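Local coordinates for protein CBIX (Paracoccus pantotrophus, PDB 4CCS) that probably catalyses the last step of siroheme biosynthesis in denitrifying bacteria, insertion of iron into sirohydrochlorin, at residues S129-R140 and T154-P162. Residues are numbered along the deposited sequence; the frame is centred on the assembly and turned at random.
Sequences SGRSRAPSEAAR and TCGFIEEAP
Ser136 and Ala139, one turn apart on helix 134-146, pack on Phe157 and Cys155 of strand 152-157 within a beta-alpha-beta unit whose first strand is 121-126; segments 134-140 and 154-157 run roughly antiparallel, at 149°, the latter on an edge strand of the sheet in this chain. This is the tight side. The flat Phe157 ring offers a face to Ser136 CB, a CH-pi contact 4.0 Å from its centroid, and an edge to Ala139 CB, 3.6 Å from Phe157 CE1. Small residues suit the helix here because they let the ring approach the backbone. Cys155 SG fits against Ala139 O at 3.3 Å.

Toward the loops the contact turns polar and more open to solvent. Glu160 is long enough to span the gap, and its two oxygens serve two donors: Ser129 N donates to OE2 on the anti side, and Ser136 OG gives a longer bond to OE1 from above the carboxylate plane. A water joins OE2 to Ser132 O and Ser136 N, near the turn leading into the helix, where Ser132 OG accepts a capping bond from Ala134 N. Arg140, bent at chi3, lies on the exposed side; its side chain crosses that of Phe157 at about a right angle, the guanidinium plane turned 69° from the ring, and NH2 is salt-bridged to Glu137 OE2. A second water accepts from Arg140 NH1 at 2.8 Å and donates to both Glu160 OE1 and Ala161 O.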
ATOM      1  N   SER A 129      -0.699  -7.912  10.600  1.00 26.99           N
ATOM      2  CA  SER A 129       0.202  -9.071  10.564  1.00 28.83           C
ATOM      3  C   SER A 129       0.086  -9.863  11.849  1.00 37.31           C
ATOM      4  O   SER A 129      -0.102  -9.280  12.920  1.00 36.21           O
ATOM      5  CB  SER A 129       1.653  -8.620  10.376  1.00 31.96           C
ATOM      6  OG  SER A 129       2.559  -9.713  10.348  1.00 41.01           O
ATOM      7  N   GLY A 130       0.225 -11.187  11.742  1.00 38.36           N
ATOM      8  CA  GLY A 130       0.218 -12.074  12.906  1.00 40.05           C
ATOM      9  C   GLY A 130       1.664 -12.369  13.370  1.00 46.72           C
ATOM     10  O   GLY A 130       1.859 -12.838  14.492  1.00 47.31           O
ATOM     11  N   ARG A 131       2.664 -12.082  12.511  1.00 43.84           N
ATOM     12  CA  ARG A 131       4.083 -12.336  12.780  1.00 43.88           C
ATOM     13  C   ARG A 131       4.917 -11.085  13.136  1.00 46.39           C
ATOM     14  O   ARG A 131       6.041 -11.230  13.628  1.00 46.55           O
ATOM     15  CB  ARG A 131       4.722 -13.094  11.602  1.00 46.12           C
ATOM     16  CG  ARG A 131       4.230 -14.533  11.478  1.00 64.50           C
ATOM     17  CD  ARG A 131       5.238 -15.426  10.783  1.00 84.34           C
ATOM     18  NE  ARG A 131       4.955 -16.842  11.025  1.00101.16           N
ATOM     19  CZ  ARG A 131       5.698 -17.848  10.573  1.00121.20           C
ATOM     20  NH1 ARG A 131       6.784 -17.609   9.846  1.00110.68           N
ATOM     21  NH2 ARG A 131       5.361 -19.102  10.845  1.00110.40           N
ATOM     22  N   SER A 132       4.383  -9.872  12.904  1.00 40.44           N
ATOM     23  CA  SER A 132       5.095  -8.625  13.197  1.00 39.34           C
ATOM     24  C   SER A 132       4.164  -7.528  13.691  1.00 40.42           C
ATOM     25  O   SER A 132       3.003  -7.482  13.292  1.00 39.53           O
ATOM     26  CB  SER A 132       5.857  -8.142  11.962  1.00 43.19           C
ATOM     27  OG  SER A 132       6.425  -6.857  12.159  1.00 51.04           O
ATOM     28  N   ARG A 133       4.693  -6.629  14.530  1.00 36.00           N
ATOM     29  CA  ARG A 133       3.969  -5.479  15.074  1.00 35.50           C
ATOM     30  C   ARG A 133       4.110  -4.239  14.174  1.00 34.86           C
ATOM     31  O   ARG A 133       3.356  -3.285  14.345  1.00 32.52           O
ATOM     32  CB  ARG A 133       4.444  -5.166  16.503  1.00 39.37           C
ATOM     33  CG  ARG A 133       3.719  -5.982  17.568  1.00 59.10           C
ATOM     34  CD  ARG A 133       4.295  -5.764  18.956  1.00 80.61           C
ATOM     35  NE  ARG A 133       5.490  -6.580  19.187  1.00 98.09           N
ATOM     36  CZ  ARG A 133       6.156  -6.634  20.337  1.00115.69           C
ATOM     37  NH1 ARG A 133       5.752  -5.921  21.382  1.00103.78           N
ATOM     38  NH2 ARG A 133       7.231  -7.402  20.451  1.00104.24           N
ATOM     39  N   ALA A 134       5.061  -4.269  13.211  1.00 30.24           N
ATOM     40  CA  ALA A 134       5.353  -3.159  12.290  1.00 29.38           C
ATOM     41  C   ALA A 134       4.150  -2.693  11.404  1.00 29.71           C
ATOM     42  O   ALA A 134       3.928  -1.478  11.345  1.00 28.17           O
ATOM     43  CB  ALA A 134       6.563  -3.492  11.425  1.00 30.27           C
ATOM     44  N   PRO A 135       3.364  -3.606  10.751  1.00 24.71           N
ATOM     45  CA  PRO A 135       2.218  -3.121   9.945  1.00 24.02           C
ATOM     46  C   PRO A 135       1.134  -2.387  10.743  1.00 25.69           C
ATOM     47  O   PRO A 135       0.650  -1.344  10.289  1.00 24.30           O
ATOM     48  CB  PRO A 135       1.672  -4.397   9.298  1.00 25.85           C
ATOM     49  CG  PRO A 135       2.840  -5.292   9.210  1.00 30.46           C
ATOM     50  CD  PRO A 135       3.615  -5.038  10.469  1.00 26.22           C
ATOM     51  N   SER A 136       0.743  -2.911  11.920  1.00 22.50           N
ATOM     52  CA  SER A 136      -0.284  -2.230  12.720  1.00 21.89           C
ATOM     53  C   SER A 136       0.221  -0.928  13.330  1.00 24.49           C
ATOM     54  O   SER A 136      -0.555   0.019  13.437  1.00 22.84           O
ATOM     55  CB  SER A 136      -0.891  -3.146  13.776  1.00 25.34           C
ATOM     56  OG  SER A 136       0.059  -3.539  14.751  1.00 31.37           O
ATOM     57  N   GLU A 137       1.516  -0.858  13.700  1.00 22.44           N
ATOM     58  CA  GLU A 137       2.073   0.408  14.218  1.00 22.89           C
ATOM     59  C   GLU A 137       2.041   1.459  13.095  1.00 25.09           C
ATOM     60  O   GLU A 137       1.653   2.599  13.343  1.00 23.18           O
ATOM     61  CB  GLU A 137       3.511   0.240  14.753  1.00 24.53           C
ATOM     62  CG  GLU A 137       3.606  -0.527  16.062  1.00 39.34           C
ATOM     63  CD  GLU A 137       3.052   0.168  17.290  1.00 70.15           C
ATOM     64  OE1 GLU A 137       3.773   1.009  17.875  1.00 73.00           O
ATOM     65  OE2 GLU A 137       1.910  -0.155  17.692  1.00 65.76           O
ATOM     66  N   ALA A 138       2.376   1.044  11.855  1.00 22.18           N
ATOM     67  CA  ALA A 138       2.349   1.931  10.687  1.00 21.79           C
ATOM     68  C   ALA A 138       0.927   2.423  10.369  1.00 24.33           C
ATOM     69  O   ALA A 138       0.761   3.598  10.042  1.00 23.36           O
ATOM     70  CB  ALA A 138       2.967   1.239   9.481  1.00 22.72           C
ATOM     71  N   ALA A 139      -0.103   1.539  10.473  1.00 20.06           N
ATOM     72  CA  ALA A 139      -1.488   1.948  10.219  1.00 19.03           C
ATOM     73  C   ALA A 139      -1.977   2.886  11.311  1.00 21.77           C
ATOM     74  O   ALA A 139      -2.689   3.845  11.006  1.00 21.38           O
ATOM     75  CB  ALA A 139      -2.402   0.731  10.094  1.00 19.73           C
ATOM     76  N   ARG A 140      -1.565   2.652  12.584  1.00 19.35           N
ATOM     77  CA  ARG A 140      -1.956   3.563  13.680  1.00 19.42           C
ATOM     78  C   ARG A 140      -1.313   4.916  13.517  1.00 21.82           C
ATOM     79  O   ARG A 140      -1.949   5.919  13.831  1.00 20.27           O
ATOM     80  CB  ARG A 140      -1.662   2.977  15.067  1.00 19.76           C
ATOM     81  CG  ARG A 140      -2.800   2.077  15.561  1.00 24.93           C
ATOM     82  CD  ARG A 140      -2.539   1.539  16.965  1.00 31.00           C
ATOM     83  NE  ARG A 140      -1.410   0.612  16.978  1.00 29.20           N
ATOM     84  CZ  ARG A 140      -1.505  -0.698  16.782  1.00 41.78           C
ATOM     85  NH1 ARG A 140      -2.688  -1.261  16.561  1.00 32.27           N
ATOM     86  NH2 ARG A 140      -0.416  -1.452  16.782  1.00 33.48           N
ATOM     87  N   THR A 154      -9.602   5.675  13.645  1.00 19.36           N
ATOM     88  CA  THR A 154      -9.207   4.401  14.243  1.00 18.70           C
ATOM     89  C   THR A 154      -8.826   3.431  13.134  1.00 20.13           C
ATOM     90  O   THR A 154      -9.011   3.746  11.950  1.00 18.82           O
ATOM     91  CB  THR A 154     -10.321   3.820  15.112  1.00 26.27           C
ATOM     92  OG1 THR A 154     -11.472   3.629  14.292  1.00 25.73           O
ATOM     93  CG2 THR A 154     -10.633   4.674  16.356  1.00 26.01           C
ATOM     94  N   CYS A 155      -8.272   2.280  13.520  1.00 17.14           N
ATOM     95  CA  CYS A 155      -7.832   1.225  12.612  1.00 17.59           C
ATOM     96  C   CYS A 155      -8.649  -0.028  12.828  1.00 20.15           C
ATOM     97  O   CYS A 155      -9.138  -0.273  13.932  1.00 18.30           O
ATOM     98  CB  CYS A 155      -6.352   0.920  12.817  1.00 19.47           C
ATOM     99  SG  CYS A 155      -5.241   2.293  12.430  1.00 23.53           S
ATOM    100  N   GLY A 156      -8.693  -0.872  11.787  1.00 16.12           N
ATOM    101  CA  GLY A 156      -9.305  -2.190  11.799  1.00 14.92           C
ATOM    102  C   GLY A 156      -8.400  -3.053  10.950  1.00 17.49           C
ATOM    103  O   GLY A 156      -7.944  -2.605   9.893  1.00 16.87           O
ATOM    104  N   PHE A 157      -8.141  -4.287  11.391  1.00 14.14           N
ATOM    105  CA  PHE A 157      -7.258  -5.191  10.686  1.00 14.36           C
ATOM    106  C   PHE A 157      -7.911  -6.520  10.293  1.00 19.58           C
ATOM    107  O   PHE A 157      -8.975  -6.897  10.810  1.00 18.59           O
ATOM    108  CB  PHE A 157      -5.974  -5.443  11.506  1.00 16.19           C
ATOM    109  CG  PHE A 157      -5.256  -4.167  11.883  1.00 18.11           C
ATOM    110  CD1 PHE A 157      -4.402  -3.537  10.982  1.00 19.84           C
ATOM    111  CD2 PHE A 157      -5.464  -3.573  13.120  1.00 20.21           C
ATOM    112  CE1 PHE A 157      -3.751  -2.353  11.323  1.00 20.48           C
ATOM    113  CE2 PHE A 157      -4.809  -2.382  13.461  1.00 22.86           C
ATOM    114  CZ  PHE A 157      -3.966  -1.774  12.556  1.00 19.80           C
ATOM    115  N   ILE A 158      -7.256  -7.229   9.372  1.00 17.56           N
ATOM    116  CA  ILE A 158      -7.732  -8.546   8.930  1.00 18.39           C
ATOM    117  C   ILE A 158      -7.035  -9.640   9.767  1.00 22.25           C
ATOM    118  O   ILE A 158      -7.695 -10.586  10.194  1.00 20.38           O
ATOM    119  CB  ILE A 158      -7.522  -8.713   7.393  1.00 21.45           C
ATOM    120  CG1 ILE A 158      -8.568  -7.887   6.611  1.00 21.85           C
ATOM    121  CG2 ILE A 158      -7.603 -10.195   6.948  1.00 23.31           C
ATOM    122  CD1 ILE A 158      -8.122  -6.609   6.118  1.00 37.07           C
ATOM    123  N   GLU A 159      -5.718  -9.495  10.014  1.00 19.98           N
ATOM    124  CA  GLU A 159      -4.903 -10.493  10.714  1.00 21.08           C
ATOM    125  C   GLU A 159      -4.803 -10.361  12.227  1.00 27.99           C
ATOM    126  O   GLU A 159      -4.356 -11.304  12.884  1.00 30.35           O
ATOM    127  CB  GLU A 159      -3.482 -10.523  10.133  1.00 22.96           C
ATOM    128  CG  GLU A 159      -3.403 -11.101   8.739  1.00 33.07           C
ATOM    129  CD  GLU A 159      -3.740 -12.574   8.629  1.00 52.47           C
ATOM    130  OE1 GLU A 159      -3.121 -13.389   9.353  1.00 50.70           O
ATOM    131  OE2 GLU A 159      -4.635 -12.909   7.822  1.00 44.36           O
ATOM    132  N   GLU A 160      -5.185  -9.216  12.785  1.00 23.20           N
ATOM    133  CA  GLU A 160      -5.007  -8.995  14.211  1.00 22.82           C
ATOM    134  C   GLU A 160      -6.066  -8.098  14.784  1.00 26.16           C
ATOM    135  O   GLU A 160      -6.792  -7.431  14.034  1.00 24.81           O
ATOM    136  CB  GLU A 160      -3.602  -8.409  14.462  1.00 24.27           C
ATOM    137  CG  GLU A 160      -3.409  -7.030  13.852  1.00 29.64           C
ATOM    138  CD  GLU A 160      -1.993  -6.504  13.908  1.00 39.77           C
ATOM    139  OE1 GLU A 160      -1.521  -6.169  15.018  1.00 32.01           O
ATOM    140  OE2 GLU A 160      -1.372  -6.383  12.830  1.00 21.50           O
ATOM    141  N   ALA A 161      -6.184  -8.102  16.123  1.00 23.20           N
ATOM    142  CA  ALA A 161      -7.130  -7.244  16.813  1.00 22.85           C
ATOM    143  C   ALA A 161      -6.552  -5.809  16.799  1.00 24.42           C
ATOM    144  O   ALA A 161      -5.333  -5.661  16.882  1.00 24.65           O
ATOM    145  CB  ALA A 161      -7.333  -7.721  18.253  1.00 23.89           C
ATOM    146  N   PRO A 162      -7.402  -4.765  16.680  1.00 19.67           N
ATOM    147  CA  PRO A 162      -8.858  -4.810  16.548  1.00 18.70           C
ATOM    148  C   PRO A 162      -9.247  -5.296  15.144  1.00 21.47           C
ATOM    149  O   PRO A 162      -8.757  -4.747  14.152  1.00 19.78           O
ATOM    150  CB  PRO A 162      -9.287  -3.363  16.851  1.00 20.93           C
ATOM    151  CG  PRO A 162      -8.101  -2.522  16.459  1.00 24.99           C
ATOM    152  CD  PRO A 162      -6.893  -3.374  16.760  1.00 20.89           C
TER
HETATM  153  O   HOH W   1       1.227  -5.451  12.989  1.00 32.26           O
HETATM  154  O   HOH W   2      -2.993  -4.086  16.405  1.00 26.69           O